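Local coordinates for NAD(P)H-FMN oxidoreductase (Bacillus subtilis, PDB 5LVA), which is a flavoprotein that binds FMN and probably uses NAD(P)H to reduce flavin or quinone acceptors, at residues A107-E111 / E112-A116; F148-A151 / G152-G155. All blocks are in the same frame, centred on the assembly; numbering follows the deposited sequence.

Contact 1: residues A107-E111 / E112-A116. With FMN (flavin mononucleotide), chain C.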
loop_
_atom_site.group_PDB
_atom_site.type_symbol
_atom_site.label_atom_id
_atom_site.label_comp_id
_atom_site.label_asym_id
_atom_site.label_seq_id
_atom_site.Cartn_x
_atom_site.Cartn_y
_atom_site.Cartn_z
ATOM N N ALA A 107 -10.899 0.442 -4.435
ATOM C CA ALA A 107 -11.305 0.334 -5.827
ATOM C C ALA A 107 -12.709 0.862 -6.025
ATOM O O ALA A 107 -13.571 0.658 -5.186
ATOM C CB ALA A 107 -11.209 -1.107 -6.297
ATOM N N GLY A 108 -12.927 1.546 -7.142
ATOM C CA GLY A 108 -14.225 2.109 -7.449
ATOM C C GLY A 108 -15.309 1.083 -7.706
ATOM O O GLY A 108 -16.447 1.245 -7.273
ATOM N N ALA A 109 -14.947 0.014 -8.401
ATOM C CA ALA A 109 -15.902 -0.995 -8.827
ATOM C C ALA A 109 -16.342 -1.887 -7.665
ATOM O O ALA A 109 -15.680 -1.952 -6.628
ATOM C CB ALA A 109 -15.299 -1.813 -9.948
ATOM N N PRO A 110 -17.481 -2.570 -7.824
ATOM C CA PRO A 110 -17.922 -3.441 -6.739
ATOM C C PRO A 110 -17.080 -4.709 -6.664
ATOM O O PRO A 110 -16.381 -5.026 -7.618
ATOM C CB PRO A 110 -19.362 -3.776 -7.119
ATOM C CG PRO A 110 -19.686 -2.916 -8.278
ATOM C CD PRO A 110 -18.420 -2.597 -8.948
ATOM N N GLU A 111 -17.157 -5.418 -5.544
ATOM C CA GLU A 111 -16.444 -6.665 -5.376
ATOM C C GLU A 111 -16.860 -7.712 -6.421
ATOM O O GLU A 111 -16.017 -8.416 -6.936
ATOM C CB GLU A 111 -16.665 -7.202 -3.969
ATOM C CG GLU A 111 -15.966 -8.520 -3.720
ATOM C CD GLU A 111 -15.830 -8.837 -2.258
ATOM O OE1 GLU A 111 -16.439 -8.125 -1.434
ATOM O OE2 GLU A 111 -15.123 -9.807 -1.931
ATOM N N GLU A 112 -18.158 -7.777 -6.728
ATOM C CA GLU A 112 -18.725 -8.638 -7.763
ATOM C C GLU A 112 -17.997 -8.536 -9.094
ATOM O O GLU A 112 -17.989 -9.483 -9.868
ATOM C CB GLU A 112 -20.213 -8.295 -7.983
ATOM C CG GLU A 112 -21.256 -9.388 -7.647
ATOM C CD GLU A 112 -21.220 -10.634 -8.561
ATOM O OE1 GLU A 112 -21.580 -10.533 -9.761
ATOM O OE2 GLU A 112 -20.892 -11.734 -8.060
ATOM N N ALA A 113 -17.418 -7.384 -9.390
ATOM C CA ALA A 113 -16.742 -7.200 -10.673
ATOM C C ALA A 113 -15.392 -7.931 -10.746
ATOM O O ALA A 113 -14.942 -8.307 -11.825
ATOM C CB ALA A 113 -16.549 -5.732 -10.956
ATOM N N TYR A 114 -14.758 -8.145 -9.597
ATOM C CA TYR A 114 -13.418 -8.721 -9.579
ATOM C C TYR A 114 -13.425 -10.231 -9.360
ATOM O O TYR A 114 -13.064 -10.732 -8.309
ATOM C CB TYR A 114 -12.563 -8.009 -8.525
ATOM C CG TYR A 114 -12.295 -6.580 -8.925
ATOM C CD1 TYR A 114 -11.374 -6.290 -9.903
ATOM C CD2 TYR A 114 -12.994 -5.529 -8.360
ATOM C CE1 TYR A 114 -11.133 -5.008 -10.301
ATOM C CE2 TYR A 114 -12.760 -4.222 -8.753
ATOM C CZ TYR A 114 -11.828 -3.972 -9.728
ATOM O OH TYR A 114 -11.582 -2.693 -10.142
ATOM N N GLN A 115 -13.834 -10.943 -10.397
ATOM C CA GLN A 115 -13.878 -12.404 -10.394
ATOM C C GLN A 115 -14.158 -12.892 -11.799
ATOM O O GLN A 115 -14.638 -12.140 -12.640
ATOM C CB GLN A 115 -14.952 -12.935 -9.451
ATOM C CG GLN A 115 -16.335 -12.670 -9.951
ATOM C CD GLN A 115 -17.381 -13.215 -9.027
ATOM O OE1 GLN A 115 -18.413 -12.587 -8.795
ATOM N NE2 GLN A 115 -17.126 -14.396 -8.487
ATOM N N ALA A 116 -13.864 -14.156 -12.050
ATOM C CA ALA A 116 -14.222 -14.756 -13.323
ATOM C C ALA A 116 -15.735 -14.798 -13.419
ATOM O O ALA A 116 -16.401 -15.260 -12.505
ATOM C CB ALA A 116 -13.627 -16.128 -13.451
HETATM N N1 FMN C . -11.494 1.749 -9.784
HETATM C C2 FMN C . -11.467 0.396 -10.060
HETATM O O2 FMN C . -12.208 -0.375 -9.457
HETATM N N3 FMN C . -10.608 -0.112 -11.001
HETATM C C4 FMN C . -9.771 0.717 -11.692
HETATM O O4 FMN C . -9.017 0.218 -12.520
HETATM C C4A FMN C . -9.793 2.090 -11.426
HETATM N N5 FMN C . -8.961 2.945 -12.102
HETATM C C5A FMN C . -8.975 4.295 -11.845
HETATM C C6 FMN C . -8.117 5.129 -12.546
HETATM C C7 FMN C . -8.090 6.486 -12.307
HETATM C C7M FMN C . -7.145 7.359 -13.086
HETATM C C8 FMN C . -8.954 7.016 -11.346
HETATM C C8M FMN C . -8.962 8.485 -11.047
HETATM C C9 FMN C . -9.815 6.177 -10.648
HETATM C C9A FMN C . -9.825 4.813 -10.884
HETATM N N10 FMN C . -10.682 3.962 -10.196
HETATM C C10 FMN C . -10.657 2.603 -10.467
HETATM C "C1'" FMN C . -11.585 4.496 -9.119
HETATM C "C2'" FMN C . -10.667 4.547 -7.872
HETATM O "O2'" FMN C . -10.156 3.257 -7.550
HETATM C "C3'" FMN C . -11.240 5.260 -6.635
HETATM O "O3'" FMN C . -11.399 6.601 -7.025
HETATM C "C4'" FMN C . -10.278 5.148 -5.436
HETATM O "O4'" FMN C . -10.032 3.798 -5.193
HETATM C "C5'" FMN C . -10.686 5.691 -4.072
HETATM O "O5'" FMN C . -10.578 7.089 -4.065
HETATM P P FMN C . -9.976 8.043 -2.915
HETATM O O1P FMN C . -9.176 9.010 -3.707
HETATM O O2P FMN C . -11.115 8.675 -2.190
HETATM O O3P FMN C . -9.056 7.434 -1.918
#
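Glu111 CB lies 3.2 Å from Glu112 N in a short 3-10 turn, and the Glu112 chain bends at chi2, its end leading away from 107-111. Ala113 is tied back. Its N donates to Pro110 O at 3.1 Å, an i to i+3 bond, while its CB lies 4.2 Å from Pro110 CD and equally close to the methyl of Ala109. One residue on, Tyr114 N repeats the step by donating to Glu111 O at 3.0 Å, which fixes where the tyrosine leaves the backbone. This is the loop leaving strand 100-106 of a flavodoxin-like fold, at the C-terminal end of the parallel sheet where FMN is bound. With CG anti to the carbonyl carbon (chi1 -68°), the Tyr114 ring reaches back along the loop, and its CE2 packs obliquely on Ala109 CB at 3.7 Å. Its OH donates to FMN O2, which lies in the ring plane. Ala109 N grips that same oxygen at 3.0 Å in a nearly straight bond (169°), and Gly108 N donates to FMN N1 at 3.0 Å, so three donors line the N1-C2-O2 edge, where they could steady negative charge on reduced flavin. A phenylalanine in place of Tyr114 has no hydroxyl, so FMN O2 would probably rely on Ala109 N among this loop's donors, leaving that flavin edge less firmly held.

Contact 2: residues F148-A151 / G152-G155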
loop_
_atom_site.group_PDB
_atom_site.type_symbol
_atom_site.label_atom_id
_atom_site.label_comp_id
_atom_site.label_asym_id
_atom_site.label_seq_id
_atom_site.Cartn_x
_atom_site.Cartn_y
_atom_site.Cartn_z
ATOM N N PHE A 148 -10.808 -2.304 -0.377
ATOM C CA PHE A 148 -12.097 -1.684 -0.158
ATOM C C PHE A 148 -12.718 -1.386 -1.495
ATOM O O PHE A 148 -12.131 -0.695 -2.321
ATOM C CB PHE A 148 -11.971 -0.414 0.684
ATOM C CG PHE A 148 -13.288 0.143 1.140
ATOM C CD1 PHE A 148 -13.968 -0.426 2.187
ATOM C CD2 PHE A 148 -13.844 1.230 0.514
ATOM C CE1 PHE A 148 -15.166 0.086 2.610
ATOM C CE2 PHE A 148 -15.048 1.734 0.933
ATOM C CZ PHE A 148 -15.707 1.156 1.983
ATOM N N TYR A 149 -13.909 -1.933 -1.698
ATOM C CA TYR A 149 -14.610 -1.829 -2.962
ATOM C C TYR A 149 -15.686 -0.759 -2.895
ATOM O O TYR A 149 -16.031 -0.307 -1.814
ATOM C CB TYR A 149 -15.240 -3.178 -3.332
ATOM C CG TYR A 149 -14.266 -4.328 -3.525
ATOM C CD1 TYR A 149 -13.640 -4.528 -4.740
ATOM C CD2 TYR A 149 -13.996 -5.214 -2.497
ATOM C CE1 TYR A 149 -12.770 -5.564 -4.929
ATOM C CE2 TYR A 149 -13.116 -6.245 -2.670
ATOM C CZ TYR A 149 -12.510 -6.422 -3.896
ATOM O OH TYR A 149 -11.647 -7.465 -4.099
ATOM N N GLN A 150 -16.216 -0.369 -4.049
ATOM C CA GLN A 150 -17.280 0.622 -4.114
ATOM C C GLN A 150 -16.808 1.954 -3.537
ATOM O O GLN A 150 -17.593 2.727 -3.014
ATOM C CB GLN A 150 -18.521 0.137 -3.363
ATOM C CG GLN A 150 -19.413 -0.812 -4.118
ATOM C CD GLN A 150 -20.411 -0.094 -4.976
ATOM O OE1 GLN A 150 -20.381 -0.183 -6.202
ATOM N NE2 GLN A 150 -21.307 0.633 -4.338
ATOM N N ALA A 151 -15.510 2.194 -3.642
ATOM C CA ALA A 151 -14.872 3.355 -3.054
ATOM C C ALA A 151 -15.394 4.667 -3.650
ATOM O O ALA A 151 -15.370 4.865 -4.860
ATOM C CB ALA A 151 -13.369 3.248 -3.221
ATOM N N GLY A 152 -15.886 5.549 -2.787
ATOM C CA GLY A 152 -16.489 6.794 -3.234
ATOM C C GLY A 152 -18.008 6.810 -3.284
ATOM O O GLY A 152 -18.620 7.850 -3.104
ATOM N N THR A 153 -18.617 5.655 -3.524
ATOM C CA THR A 153 -20.060 5.557 -3.689
ATOM C C THR A 153 -20.682 4.543 -2.730
ATOM O O THR A 153 -21.806 4.091 -2.933
ATOM C CB THR A 153 -20.440 5.160 -5.140
ATOM O OG1 THR A 153 -19.822 3.913 -5.468
ATOM C CG2 THR A 153 -19.988 6.205 -6.143
ATOM N N ALA A 154 -19.961 4.189 -1.675
ATOM C CA ALA A 154 -20.419 3.124 -0.790
ATOM C C ALA A 154 -21.305 3.624 0.337
ATOM O O ALA A 154 -22.077 2.855 0.905
ATOM C CB ALA A 154 -19.228 2.366 -0.214
ATOM N N GLY A 155 -21.191 4.902 0.676
ATOM C CA GLY A 155 -22.026 5.458 1.721
ATOM C C GLY A 155 -21.248 5.874 2.950
ATOM O O GLY A 155 -20.170 5.370 3.213
HETATM O O HOH W 1 -17.456 4.125 -6.493
#
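A type II beta turn at residues 150-153, in the loop between strand 141-148 and helix 156-171, brings these segments together. Gln150 O closes it by accepting from Thr153 N at 3.1 Å (N-H...O angle 152°). Ala151 and Gly152 fill the two corners, and Gly152 has a positive phi of 100° at the second. A CB there would run into Ala151 O, which explains the glycine.

A water bridges two residues of the turn. It donates to Ala151 O at 2.8 Å and accepts from Thr153 OG1 at 2.6 Å, so the first corner carbonyl and the last residue's hydroxyl share one bridging partner. The hydroxyl stands between the backbone N and the carbonyl carbon of its own residue (chi1 58°), which sends it back toward Gln150. The Gln150 chain, bent at chi2, crosses the threonine at about a right angle, and its NE2 comes no closer to OG1 than 3.8 Å; this is packing between two polar ends.

Just past the turn, the methyl of Ala154 points back at the first segment. It rests on Gln150, 3.9 Å from its CB, and meets the Phe148 ring obliquely, with CZ at 4.3 Å. That small apolar patch sits beside a turn whose exposed residues are Gly152 and Thr153.

Ala151 CB points the other way, to Val17 of helix 17-23, and this residue also touches FMN. Phe148, closing the edge strand 141-148, sets its ring edge-to-face with Phe21 of the same helix, while at the far end Gly155 occupies the N-cap position of helix 156-171.

In the fold
Contacts 1 and 2 are loops leaving neighbouring parallel strands, 100-106 and 141-148, with centres about 11 Å apart. Backbone joins them: Ala107 N to Phe148 O at 2.7 Å and Ala107 O to Ala151 N at 2.9 Å are probable hydrogen bonds tying the loop after strand 100-106 to the end of strand 141-148 and the turn beyond. Farther out, Tyr114 CD2 packs on Tyr149 CE1 at 3.4 Å. Contact 1 is partly buried: two backbone N-H groups and the Tyr114 hydroxyl are directed at the flavin ring system, while its glutamates are exposed. Contact 2 is a surface turn with a water-bridged polar rim; it reaches FMN through Ala151 and passes the chain on to the last helix.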